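Local coordinates for protein periplasmic beta-glucosidase (Pseudomonas aeruginosa, PDB 6R5T) that probably hydrolyses terminal, non-reducing beta-D-glucosyl residues to release beta-D-glucose, as a periplasmic glycoside hydrolase of family 3, at residues G719-S722 and A723-E726. The protein carries 1 engineered substitution. Residues are numbered along the deposited sequence; the frame is centred on the assembly and turned at random.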
ATOM      1  N   GLY A 719     -11.959 -24.117 -12.000  1.00 14.27           N
ATOM      2  CA  GLY A 719     -13.282 -23.485 -12.041  1.00 13.76           C
ATOM      3  C   GLY A 719     -13.324 -22.395 -13.095  1.00 12.67           C
ATOM      4  O   GLY A 719     -12.363 -22.195 -13.852  1.00 13.05           O
ATOM      5  N   LEU A 720     -14.481 -21.748 -13.170  1.00 12.71           N
ATOM      6  CA  LEU A 720     -14.711 -20.664 -14.164  1.00 12.57           C
ATOM      7  C   LEU A 720     -14.441 -19.267 -13.597  1.00 13.78           C
ATOM      8  O   LEU A 720     -14.603 -18.284 -14.334  1.00 14.05           O
ATOM      9  CB  LEU A 720     -16.148 -20.802 -14.672  1.00 14.52           C
ATOM     10  CG  LEU A 720     -16.479 -22.152 -15.273  1.00 15.40           C
ATOM     11  CD1 LEU A 720     -17.890 -22.130 -15.834  1.00 19.65           C
ATOM     12  CD2 LEU A 720     -15.506 -22.568 -16.379  1.00 16.71           C
ATOM     13  N   ASP A 721     -13.976 -19.181 -12.352  1.00 12.89           N
ATOM     14  CA  ASP A 721     -13.330 -17.969 -11.815  1.00 13.14           C
ATOM     15  C   ASP A 721     -12.515 -18.400 -10.593  1.00 13.31           C
ATOM     16  O   ASP A 721     -12.604 -19.535 -10.144  1.00 15.50           O
ATOM     17  CB  ASP A 721     -14.313 -16.811 -11.582  1.00 14.52           C
ATOM     18  CG  ASP A 721     -15.372 -17.046 -10.561  1.00 17.07           C
ATOM     19  OD1 ASP A 721     -15.016 -17.465  -9.466  1.00 19.48           O
ATOM     20  OD2 ASP A 721     -16.550 -16.817 -10.869  1.00 25.07           O
ATOM     21  N   SER A 722     -11.757 -17.492 -10.022  1.00 12.15           N
ATOM     22  CA  SER A 722     -10.873 -17.784  -8.880  1.00 14.14           C
ATOM     23  C   SER A 722     -11.650 -18.043  -7.590  1.00 14.82           C
ATOM     24  O   SER A 722     -11.038 -18.609  -6.647  1.00 17.11           O
ATOM     25  CB  SER A 722      -9.851 -16.711  -8.726  1.00 12.91           C
ATOM     26  OG  SER A 722     -10.419 -15.487  -8.297  1.00 13.84           O
ATOM     27  N   ALA A 723     -12.905 -17.628  -7.505  1.00 15.23           N
ATOM     28  CA  ALA A 723     -13.748 -17.826  -6.304  1.00 16.97           C
ATOM     29  C   ALA A 723     -14.613 -19.086  -6.361  1.00 21.26           C
ATOM     30  O   ALA A 723     -15.153 -19.445  -5.294  1.00 26.18           O
ATOM     31  CB  ALA A 723     -14.634 -16.635  -6.126  1.00 19.40           C
ATOM     32  N   GLN A 724     -14.872 -19.641  -7.530  1.00 16.42           N
ATOM     33  CA  GLN A 724     -15.859 -20.748  -7.733  1.00 17.91           C
ATOM     34  C   GLN A 724     -15.091 -21.966  -8.233  1.00 14.87           C
ATOM     35  O   GLN A 724     -15.166 -22.308  -9.409  1.00 19.13           O
ATOM     36  CB  GLN A 724     -16.972 -20.351  -8.696  1.00 19.10           C
ATOM     37  CG  GLN A 724     -17.748 -19.142  -8.190  1.00 23.38           C
ATOM     38  CD  GLN A 724     -18.983 -18.911  -9.024  1.00 34.57           C
ATOM     39  OE1 GLN A 724     -20.044 -19.488  -8.756  1.00 40.57           O
ATOM     40  NE2 GLN A 724     -18.841 -18.117 -10.086  1.00 34.40           N
ATOM     41  N   THR A 725     -14.329 -22.589  -7.359  1.00 16.77           N
ATOM     42  CA  THR A 725     -13.475 -23.727  -7.749  1.00 16.16           C
ATOM     43  C   THR A 725     -13.737 -24.938  -6.863  1.00 17.36           C
ATOM     44  O   THR A 725     -14.485 -24.854  -5.826  1.00 18.79           O
ATOM     45  CB  THR A 725     -11.987 -23.381  -7.621  1.00 15.99           C
ATOM     46  OG1 THR A 725     -11.682 -23.080  -6.261  1.00 18.52           O
ATOM     47  CG2 THR A 725     -11.561 -22.215  -8.490  1.00 16.13           C
ATOM     48  N   GLU A 726     -13.172 -26.049  -7.293  1.00 17.52           N
ATOM     49  CA  GLU A 726     -13.018 -27.212  -6.391  1.00 19.70           C
ATOM     50  C   GLU A 726     -11.608 -27.733  -6.565  1.00 19.45           C
ATOM     51  O   GLU A 726     -10.952 -27.439  -7.620  1.00 16.59           O
ATOM     52  CB  GLU A 726     -14.052 -28.278  -6.679  1.00 21.57           C
ATOM     53  CG  GLU A 726     -13.901 -28.892  -8.027  1.00 21.70           C
ATOM     54  CD  GLU A 726     -15.129 -29.669  -8.448  1.00 26.67           C
ATOM     55  OE1 GLU A 726     -16.242 -29.116  -8.316  1.00 27.00           O
ATOM     56  OE2 GLU A 726     -14.936 -30.770  -8.981  1.00 27.04           O
TER
HETATM   57  O   HOH W   1     -16.714 -22.584 -11.478  1.00 16.27           O
HETATM   58  O   HOH W   2     -12.123 -20.840  -5.118  1.00 35.55           O
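The carboxylate of Asp721 takes the residues that follow it with both oxygens, OD1 meeting the backbone of Ala723 and Gln724 and OD2 the side-chain amide of Gln724, a compact worked example of how an Asx turn combines with a beta turn. A chi1 of 64° tucks CG between the two main-chain arms of CA, and OD1 hangs beside the amides that follow. The anti lone pair of Asp721 OD1 accepts Ala723 N at 2.9 Å, which defines the Asx turn. Gln724 N also lies 2.9 Å from Asp721 OD1, but this bond is the more bent of the two, and weak. A long, weak bond from the same Gln724 N to Asp721 O adds the beta-turn element, centred on Ser722 and Ala723.

The other oxygen serves the side chain of Gln724, which reaches out along a stretched chain and passes the acid at a slant. Gln724 NE2 gives a nearly straight bond to Asp721 OD2 (2.7 Å, 169°), arriving on the syn side but tilted out of the carboxylate plane, while OD2 lies in the plane of the amide. Carboxylate and amide planes are 27° apart. OD2 also has a weak bond to a bound PEG, probably from the crystallisation liquor.

The methyl CG2 of Thr725 lies against Asp721 O at 3.3 Å. One water joins Ser722 O to Thr725 OG1, and another bridges Leu720 N and Gln724 O.

The loop connects strands 712-719 and 725-732, neighbouring antiparallel strands of the fibronectin type III-like domain. Ser722 OG anchors it to Phe610 O, and Leu720 packs against strands 651-660 and 619-626.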